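Local coordinates for PKS_KS domain-containing protein (Photorhabdus luminescens subsp. laumondii, PDB 6SMO), which probably acts as a 3-oxoacyl-[acyl-carrier-protein] synthase of the beta-ketoacyl synthase family, and holds a pentaoxo-dodecanal chain in its pocket, at residues F123-A128 against S169-V174; N327-H332 against F356-N361; N361-M366 against Y390-I395. One frame throughout, in Å; residues are numbered along the deposited sequence.

Contact 1. Residues F123-A128 against S169-V174; sequences FGVAIA and SAATSV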
loop_
_atom_site.group_PDB
_atom_site.type_symbol
_atom_site.label_atom_id
_atom_site.label_comp_id
_atom_site.label_asym_id
_atom_site.label_seq_id
_atom_site.Cartn_x
_atom_site.Cartn_y
_atom_site.Cartn_z
ATOM N N PHE B 123 15.945 -3.161 16.719
ATOM C CA PHE B 123 15.949 -3.824 15.386
ATOM C C PHE B 123 14.507 -4.104 14.947
ATOM O O PHE B 123 13.809 -4.868 15.644
ATOM C CB PHE B 123 16.783 -5.107 15.429
ATOM C CG PHE B 123 16.665 -5.978 14.203
ATOM C CD1 PHE B 123 16.821 -5.444 12.932
ATOM C CD2 PHE B 123 16.409 -7.337 14.318
ATOM C CE1 PHE B 123 16.712 -6.244 11.806
ATOM C CE2 PHE B 123 16.305 -8.138 13.190
ATOM C CZ PHE B 123 16.455 -7.590 11.936
ATOM N N GLY B 124 14.087 -3.508 13.824
ATOM C CA GLY B 124 12.713 -3.594 13.288
ATOM C C GLY B 124 12.687 -4.004 11.824
ATOM O O GLY B 124 13.720 -3.845 11.146
ATOM N N VAL B 125 11.539 -4.502 11.354
ATOM C CA VAL B 125 11.325 -5.001 9.962
ATOM C C VAL B 125 10.334 -4.070 9.250
ATOM O O VAL B 125 9.460 -3.502 9.931
ATOM C CB VAL B 125 10.827 -6.460 9.960
ATOM C CG1 VAL B 125 10.570 -6.980 8.554
ATOM C CG2 VAL B 125 11.790 -7.381 10.693
ATOM N N ALA B 126 10.481 -3.924 7.930
ATOM C CA ALA B 126 9.572 -3.158 7.043
ATOM C C ALA B 126 9.614 -3.756 5.630
ATOM O O ALA B 126 10.334 -3.209 4.773
ATOM C CB ALA B 126 9.955 -1.698 7.047
ATOM N N ILE B 127 8.877 -4.851 5.412
ATOM C CA ILE B 127 8.757 -5.552 4.098
ATOM C C ILE B 127 7.395 -5.206 3.491
ATOM O O ILE B 127 6.367 -5.605 4.075
ATOM C CB ILE B 127 8.958 -7.074 4.253
ATOM C CG1 ILE B 127 10.352 -7.399 4.800
ATOM C CG2 ILE B 127 8.688 -7.792 2.938
ATOM C CD1 ILE B 127 10.522 -8.828 5.262
ATOM N N ALA B 128 7.402 -4.495 2.360
ATOM C CA ALA B 128 6.202 -3.984 1.657
ATOM C C ALA B 128 5.758 -4.977 0.577
ATOM O O ALA B 128 6.556 -5.863 0.208
ATOM C CB ALA B 128 6.502 -2.632 1.061
ATOM N N SER B 169 2.642 -11.384 6.137
ATOM C CA SER B 169 3.244 -12.729 6.341
ATOM C C SER B 169 4.770 -12.614 6.255
ATOM O O SER B 169 5.457 -13.202 7.112
ATOM C CB SER B 169 2.718 -13.729 5.343
ATOM O OG SER B 169 1.330 -13.953 5.534
ATOM N N ALA B 170 5.259 -11.872 5.257
ATOM C CA ALA B 170 6.695 -11.651 4.964
ATOM C C ALA B 170 7.360 -10.889 6.119
ATOM O O ALA B 170 8.454 -11.308 6.542
ATOM C CB ALA B 170 6.840 -10.910 3.657
ATOM N N ALA B 171 6.718 -9.822 6.606
ATOM C CA ALA B 171 7.244 -8.911 7.652
ATOM C C ALA B 171 7.402 -9.656 8.984
ATOM O O ALA B 171 8.476 -9.531 9.603
ATOM C CB ALA B 171 6.339 -7.711 7.799
ATOM N N THR B 172 6.372 -10.398 9.402
ATOM C CA THR B 172 6.292 -11.077 10.726
ATOM C C THR B 172 7.198 -12.316 10.745
ATOM O O THR B 172 7.833 -12.554 11.792
ATOM C CB THR B 172 4.845 -11.439 11.081
ATOM O OG1 THR B 172 4.297 -12.214 10.014
ATOM C CG2 THR B 172 3.981 -10.222 11.325
ATOM N N SER B 173 7.244 -13.077 9.646
ATOM C CA SER B 173 8.057 -14.314 9.499
ATOM C C SER B 173 9.549 -13.981 9.636
ATOM O O SER B 173 10.261 -14.743 10.323
ATOM C CB SER B 173 7.772 -15.010 8.192
ATOM O OG SER B 173 6.430 -15.472 8.146
ATOM N N VAL B 174 9.994 -12.891 9.003
ATOM C CA VAL B 174 11.409 -12.408 9.028
ATOM C C VAL B 174 11.724 -11.865 10.428
ATOM O O VAL B 174 12.827 -12.157 10.934
ATOM C CB VAL B 174 11.663 -11.355 7.928
ATOM C CG1 VAL B 174 12.991 -10.635 8.112
ATOM C CG2 VAL B 174 11.587 -11.976 6.541
HETATM O O HOH W 1 4.998 -7.942 4.792
#

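Contact 2. Residues N327-H332 against F356-N361; sequences NYISAH and FGIPIN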
loop_
_atom_site.group_PDB
_atom_site.type_symbol
_atom_site.label_atom_id
_atom_site.label_comp_id
_atom_site.label_asym_id
_atom_site.label_seq_id
_atom_site.Cartn_x
_atom_site.Cartn_y
_atom_site.Cartn_z
ATOM N N ASN B 327 24.020 13.457 -10.498
ATOM C CA ASN B 327 24.642 13.072 -11.796
ATOM C C ASN B 327 24.249 11.637 -12.182
ATOM O O ASN B 327 24.936 11.060 -13.044
ATOM C CB ASN B 327 26.163 13.256 -11.761
ATOM C CG ASN B 327 26.876 12.267 -10.859
ATOM O OD1 ASN B 327 26.297 11.745 -9.910
ATOM N ND2 ASN B 327 28.140 12.008 -11.149
ATOM N N TYR B 328 23.180 11.088 -11.594
ATOM C CA TYR B 328 22.607 9.766 -11.965
ATOM C C TYR B 328 21.199 9.613 -11.374
ATOM O O TYR B 328 20.979 10.032 -10.222
ATOM C CB TYR B 328 23.510 8.619 -11.506
ATOM C CG TYR B 328 22.878 7.259 -11.665
ATOM C CD1 TYR B 328 22.632 6.732 -12.923
ATOM C CD2 TYR B 328 22.486 6.516 -10.563
ATOM C CE1 TYR B 328 22.033 5.493 -13.084
ATOM C CE2 TYR B 328 21.887 5.275 -10.708
ATOM C CZ TYR B 328 21.659 4.761 -11.971
ATOM O OH TYR B 328 21.067 3.539 -12.111
ATOM N N ILE B 329 20.284 9.020 -12.150
ATOM C CA ILE B 329 18.855 8.790 -11.774
ATOM C C ILE B 329 18.474 7.350 -12.144
ATOM O O ILE B 329 18.582 7.000 -13.334
ATOM C CB ILE B 329 17.933 9.823 -12.460
ATOM C CG1 ILE B 329 18.284 11.261 -12.065
ATOM C CG2 ILE B 329 16.468 9.514 -12.185
ATOM C CD1 ILE B 329 17.807 12.305 -13.047
ATOM N N SER B 330 18.053 6.552 -11.158
ATOM C CA SER B 330 17.444 5.207 -11.341
ATOM C C SER B 330 15.926 5.364 -11.479
ATOM O O SER B 330 15.219 5.217 -10.464
ATOM C CB SER B 330 17.802 4.281 -10.204
ATOM O OG SER B 330 17.138 3.032 -10.340
ATOM N N ALA B 331 15.444 5.662 -12.689
ATOM C CA ALA B 331 14.024 5.982 -12.970
ATOM C C ALA B 331 13.163 4.722 -12.828
ATOM O O ALA B 331 13.711 3.606 -12.943
ATOM C CB ALA B 331 13.882 6.590 -14.343
ATOM N N HIS B 332 11.860 4.939 -12.643
ATOM C CA HIS B 332 10.846 3.865 -12.506
ATOM C C HIS B 332 10.795 3.066 -13.807
ATOM O O HIS B 332 10.876 1.842 -13.721
ATOM C CB HIS B 332 9.507 4.523 -12.164
ATOM C CG HIS B 332 8.375 3.583 -11.968
ATOM N ND1 HIS B 332 8.174 2.925 -10.795
ATOM C CD2 HIS B 332 7.376 3.212 -12.785
ATOM C CE1 HIS B 332 7.108 2.172 -10.897
ATOM N NE2 HIS B 332 6.603 2.331 -12.104
ATOM N N PHE B 356 20.039 16.904 -19.484
ATOM C CA PHE B 356 20.407 16.161 -20.720
ATOM C C PHE B 356 21.667 15.313 -20.493
ATOM O O PHE B 356 21.717 14.180 -21.014
ATOM C CB PHE B 356 20.578 17.128 -21.895
ATOM C CG PHE B 356 19.280 17.681 -22.428
ATOM C CD1 PHE B 356 18.539 16.972 -23.362
ATOM C CD2 PHE B 356 18.792 18.903 -21.990
ATOM C CE1 PHE B 356 17.342 17.476 -23.850
ATOM C CE2 PHE B 356 17.595 19.405 -22.478
ATOM C CZ PHE B 356 16.873 18.692 -23.407
ATOM N N GLY B 357 22.644 15.838 -19.746
ATOM C CA GLY B 357 23.933 15.167 -19.476
ATOM C C GLY B 357 23.786 13.936 -18.597
ATOM O O GLY B 357 24.582 12.993 -18.773
ATOM N N ILE B 358 22.804 13.940 -17.689
ATOM C CA ILE B 358 22.666 12.953 -16.575
ATOM C C ILE B 358 22.232 11.601 -17.138
ATOM O O ILE B 358 21.184 11.505 -17.773
ATOM C CB ILE B 358 21.683 13.474 -15.506
ATOM C CG1 ILE B 358 22.191 14.766 -14.860
ATOM C CG2 ILE B 358 21.393 12.402 -14.464
ATOM C CD1 ILE B 358 21.129 15.550 -14.126
ATOM N N PRO B 359 23.023 10.521 -16.929
ATOM C CA PRO B 359 22.580 9.163 -17.251
ATOM C C PRO B 359 21.348 8.746 -16.431
ATOM O O PRO B 359 21.398 8.824 -15.216
ATOM C CB PRO B 359 23.792 8.279 -16.905
ATOM C CG PRO B 359 24.970 9.230 -16.906
ATOM C CD PRO B 359 24.403 10.546 -16.420
ATOM N N ILE B 360 20.280 8.332 -17.120
ATOM C CA ILE B 360 18.997 7.843 -16.529
ATOM C C ILE B 360 18.745 6.431 -17.069
ATOM O O ILE B 360 18.875 6.253 -18.289
ATOM C CB ILE B 360 17.837 8.801 -16.875
ATOM C CG1 ILE B 360 18.156 10.253 -16.506
ATOM C CG2 ILE B 360 16.537 8.336 -16.235
ATOM C CD1 ILE B 360 17.397 11.274 -17.320
ATOM N N ASN B 361 18.402 5.465 -16.212
ATOM C CA ASN B 361 18.158 4.059 -16.639
ATOM C C ASN B 361 16.903 3.495 -15.966
ATOM O O ASN B 361 16.418 4.093 -14.985
ATOM C CB ASN B 361 19.369 3.156 -16.384
ATOM C CG ASN B 361 19.819 3.124 -14.939
ATOM O OD1 ASN B 361 19.183 3.710 -14.065
ATOM N ND2 ASN B 361 20.920 2.439 -14.676
#

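Contact 3. Residues N361-M366 against Y390-I395; sequences NSLKSM and YVHPTI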
loop_
_atom_site.group_PDB
_atom_site.type_symbol
_atom_site.label_atom_id
_atom_site.label_comp_id
_atom_site.label_asym_id
_atom_site.label_seq_id
_atom_site.Cartn_x
_atom_site.Cartn_y
_atom_site.Cartn_z
ATOM N N ASN B 361 18.402 5.465 -16.212
ATOM C CA ASN B 361 18.158 4.059 -16.639
ATOM C C ASN B 361 16.903 3.495 -15.966
ATOM O O ASN B 361 16.418 4.093 -14.985
ATOM C CB ASN B 361 19.369 3.156 -16.384
ATOM C CG ASN B 361 19.819 3.124 -14.939
ATOM O OD1 ASN B 361 19.183 3.710 -14.065
ATOM N ND2 ASN B 361 20.920 2.439 -14.676
ATOM N N SER B 362 16.407 2.379 -16.510
ATOM C CA SER B 362 15.294 1.555 -15.972
ATOM C C SER B 362 15.724 0.083 -15.970
ATOM O O SER B 362 16.117 -0.413 -17.043
ATOM C CB SER B 362 14.038 1.754 -16.779
ATOM O OG SER B 362 12.994 0.915 -16.308
ATOM N N LEU B 363 15.655 -0.579 -14.811
ATOM C CA LEU B 363 16.021 -2.013 -14.649
ATOM C C LEU B 363 14.907 -2.897 -15.224
ATOM O O LEU B 363 15.191 -4.070 -15.532
ATOM C CB LEU B 363 16.252 -2.320 -13.167
ATOM C CG LEU B 363 17.034 -3.601 -12.878
ATOM C CD1 LEU B 363 18.516 -3.406 -13.156
ATOM C CD2 LEU B 363 16.818 -4.061 -11.445
ATOM N N LYS B 364 13.695 -2.348 -15.370
ATOM C CA LYS B 364 12.482 -3.079 -15.834
ATOM C C LYS B 364 12.635 -3.518 -17.298
ATOM O O LYS B 364 11.800 -4.326 -17.747
ATOM C CB LYS B 364 11.232 -2.212 -15.657
ATOM C CG LYS B 364 10.848 -1.908 -14.215
ATOM C CD LYS B 364 9.560 -1.122 -14.093
ATOM C CE LYS B 364 9.168 -0.806 -12.665
ATOM N NZ LYS B 364 10.079 0.180 -12.040
ATOM N N SER B 365 13.645 -3.011 -18.015
ATOM C CA SER B 365 13.999 -3.434 -19.397
ATOM C C SER B 365 14.555 -4.865 -19.390
ATOM O O SER B 365 14.397 -5.560 -20.414
ATOM C CB SER B 365 14.974 -2.475 -20.033
ATOM O OG SER B 365 16.178 -2.399 -19.285
ATOM N N MET B 366 15.192 -5.274 -18.287
ATOM C CA MET B 366 15.789 -6.625 -18.098
ATOM C C MET B 366 14.901 -7.472 -17.176
ATOM O O MET B 366 14.660 -8.648 -17.514
ATOM C CB MET B 366 17.189 -6.515 -17.484
ATOM C CG MET B 366 18.149 -5.695 -18.324
ATOM S SD MET B 366 19.830 -5.684 -17.658
ATOM C CE MET B 366 19.887 -4.054 -16.916
ATOM N N TYR B 390 29.633 1.859 -11.536
ATOM C CA TYR B 390 29.155 1.389 -12.863
ATOM C C TYR B 390 27.656 1.678 -12.976
ATOM O O TYR B 390 26.965 1.688 -11.939
ATOM C CB TYR B 390 29.449 -0.102 -13.052
ATOM C CG TYR B 390 29.186 -0.620 -14.444
ATOM C CD1 TYR B 390 30.171 -0.582 -15.418
ATOM C CD2 TYR B 390 27.951 -1.144 -14.792
ATOM C CE1 TYR B 390 29.938 -1.054 -16.701
ATOM C CE2 TYR B 390 27.701 -1.619 -16.070
ATOM C CZ TYR B 390 28.699 -1.574 -17.028
ATOM O OH TYR B 390 28.461 -2.041 -18.289
ATOM N N VAL B 391 27.179 1.907 -14.202
ATOM C CA VAL B 391 25.750 2.203 -14.514
ATOM C C VAL B 391 25.254 1.168 -15.531
ATOM O O VAL B 391 25.820 1.117 -16.641
ATOM C CB VAL B 391 25.583 3.645 -15.033
ATOM C CG1 VAL B 391 24.158 3.924 -15.479
ATOM C CG2 VAL B 391 26.021 4.669 -13.998
ATOM N N HIS B 392 24.242 0.374 -15.160
ATOM C CA HIS B 392 23.618 -0.656 -16.033
ATOM C C HIS B 392 22.816 0.044 -17.127
ATOM O O HIS B 392 22.272 1.124 -16.901
ATOM C CB HIS B 392 22.782 -1.657 -15.216
ATOM C CG HIS B 392 21.496 -1.118 -14.678
ATOM N ND1 HIS B 392 20.426 -0.797 -15.493
ATOM C CD2 HIS B 392 21.091 -0.875 -13.412
ATOM C CE1 HIS B 392 19.427 -0.360 -14.753
ATOM N NE2 HIS B 392 19.810 -0.397 -13.473
ATOM N N PRO B 393 22.728 -0.538 -18.346
ATOM C CA PRO B 393 22.007 0.091 -19.452
ATOM C C PRO B 393 20.502 -0.209 -19.460
ATOM O O PRO B 393 20.087 -1.152 -18.811
ATOM C CB PRO B 393 22.673 -0.556 -20.672
ATOM C CG PRO B 393 22.999 -1.962 -20.206
ATOM C CD PRO B 393 23.327 -1.826 -18.730
ATOM N N THR B 394 19.736 0.607 -20.189
ATOM C CA THR B 394 18.324 0.341 -20.574
ATOM C C THR B 394 18.335 -0.425 -21.902
ATOM O O THR B 394 18.546 0.222 -22.946
ATOM C CB THR B 394 17.514 1.641 -20.681
ATOM O OG1 THR B 394 17.798 2.448 -19.539
ATOM C CG2 THR B 394 16.023 1.400 -20.774
ATOM N N ILE B 395 18.145 -1.748 -21.861
ATOM C CA ILE B 395 18.240 -2.634 -23.060
ATOM C C ILE B 395 16.942 -2.535 -23.871
ATOM O O ILE B 395 15.970 -1.930 -23.373
ATOM C CB ILE B 395 18.571 -4.093 -22.673
ATOM C CG1 ILE B 395 17.448 -4.766 -21.879
ATOM C CG2 ILE B 395 19.900 -4.159 -21.935
ATOM C CD1 ILE B 395 17.473 -6.276 -21.947
#

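Contact 1. Residues F123-A128 against S169-V174
Ala170 opens the contact from the helix side, its CB meeting CG2 of Ile127 at 3.7 Å while its carbonyl O lies against CD1 of the same isoleucine. One residue further, Ala171 brings the helix backbone closest to the strand, with its CA 5.1 Å from the CA of Ile127. The carbonyl O of Ala171 rests 3.5 Å from CG1 of Val125, which chi1 of 179°, anti to the backbone N, turns toward the helix. A water also joins the two backbones here, donating to Ile127 O and accepting a weak bond from Ala171 N. Thr172 faces the other way and packs on His362 of the partner Ketoacyl_synth_N chain. Val174 returns to the strand: its CG2 lies 3.6 Å from CD1 of Ile127, and its CG1 reaches CG2 of Val125. The end of Ile127 is thus held between Ala170 and Val174, one helical turn apart. The small alanines let the helix lie low, its axis 7.4 Å from that of the strand and nearly antiparallel at 153°. Such a helix, between the parallel neighbours 123-128 and 184-185, forms part of a beta-alpha-beta crossover packing on the sheet of the N-terminal half of the thiolase fold.

Contact 2. Residues N327-H332 against F356-N361
Strands 326-330 and 360-361, joined through helix 337-350, form a beta-alpha-beta unit at the edge of the sheet of the C-terminal half of the thiolase fold, where 360-361 is the outermost strand of this chain, with Ile329 and Ile360 paired in parallel. Ile329 spans both sides of its partner: its N donates to Pro359 O at 3.3 Å, and its O accepts from Asn361 N, also at 3.3 Å. A weaker bond from Ala331 N to Asn361 O continues the pairing where the first strand gives way to loop.

On the face that carries the isoleucines, the side chains meet through apolar groups. Ile329 and Ile360 lie side by side and point the same way, CD1 of the former 4.0 Å from CG1 of the latter. The same CD1 meets CG2 of Ile358 at 3.9 Å, CB of Ala331 touches CG2 of Ile360, and Ile347 of helix 337-350 closes over both isoleucines of the pair.

Polar chemistry occupies the other face. Tyr328 sends its ring along the neighbouring strand, CD1 passing 3.3 Å from Pro359 O, until the hydroxyl meets the Asn361 amide. Ring and amide planes stand 83° apart. ND2 donates to Tyr328 OH at 2.8 Å, but the bond is bent (134°) although the oxygen lies close to the amide plane. With CG of Asn361 between its backbone N and carbonyl carbon (chi1 57°), the amide turns back toward the tyrosine. Glu385 accepts from ND2, and a weak bond links it to the phenol. ND2 thus shares two hydrogens among three acceptors, Tyr328 OH, Glu385 and His392 O, and its bond to the phenol is probably poorer than that to His392 O. The bonds to Glu385 and His392 O probably hold the amide in place, and the carboxylate may polarise the phenol.

Contact 3. Residues N361-M366 against Y390-I395
Asn361 and Thr394 bring their CA atoms within 5.4 Å, and Ser365 and Ile395 theirs within 5.7 Å, where strand 360-361 of the thiolase fold turns into the short, weakly bonded helix 364-367. Ser362 caps that turn weakly, its OG accepting from Lys364 N while also bonding Gly333 O. Across the contact, Ser362 N donates a weak bond to Thr394 OG1, which is held as well by Tyr408 O.

The imidazole of His392 is the centre of the contact. The amide of Asn361, shared with Tyr328, lies almost flat over one face, the two planes 14° apart and ND2 above the ring centre. That ND2 also donates to His392 O at 2.9 Å in a nearly straight bond (177°). Ring and carbonyl can share one amide because CG of His392 sits between the backbone N and the carbonyl carbon (chi1 72°), which folds the ring back beside its own main chain. A weak bond from ND1 to Pro393 O helps set the ring. From the opposite face comes CD1 of Leu363, a CH-pi contact 3.5 Å from the centroid of the His392 ring. At a third point Met366 bends at chi3 to bring CE 3.6 Å from ND1 of His392, and the same methyl touches Pro393 O. Glu385 also accepts from His392 N, tying helix 372-388 to this core.

Ser365 makes a second link: its OG donates to Ser362 O at 3.0 Å and accepts weakly from Ile395 N. Beyond it, CD1 of Ile395 lies 3.7 Å from CG of Met366.

In the fold
All three contacts are buried, although contact 2 reaches a partly exposed residue, Asn327. Contacts 1 and 2 belong to the sheets of the N- and C-terminal halves, on opposite sides of the chain's centre, their centres 31 Å apart. Contact 1 packs a helix on a strand with apolar groups and a single water, beside the partner chain. Contact 2 pairs two strands by backbone bonds, apolar on one face and polar on the other. Contact 3 continues directly from it, sharing Asn361 and trading regular pairing for side-chain bonds and ring packing in loops. A probable hydrogen bond between His332 O and Lys364 NZ also joins contacts 2 and 3.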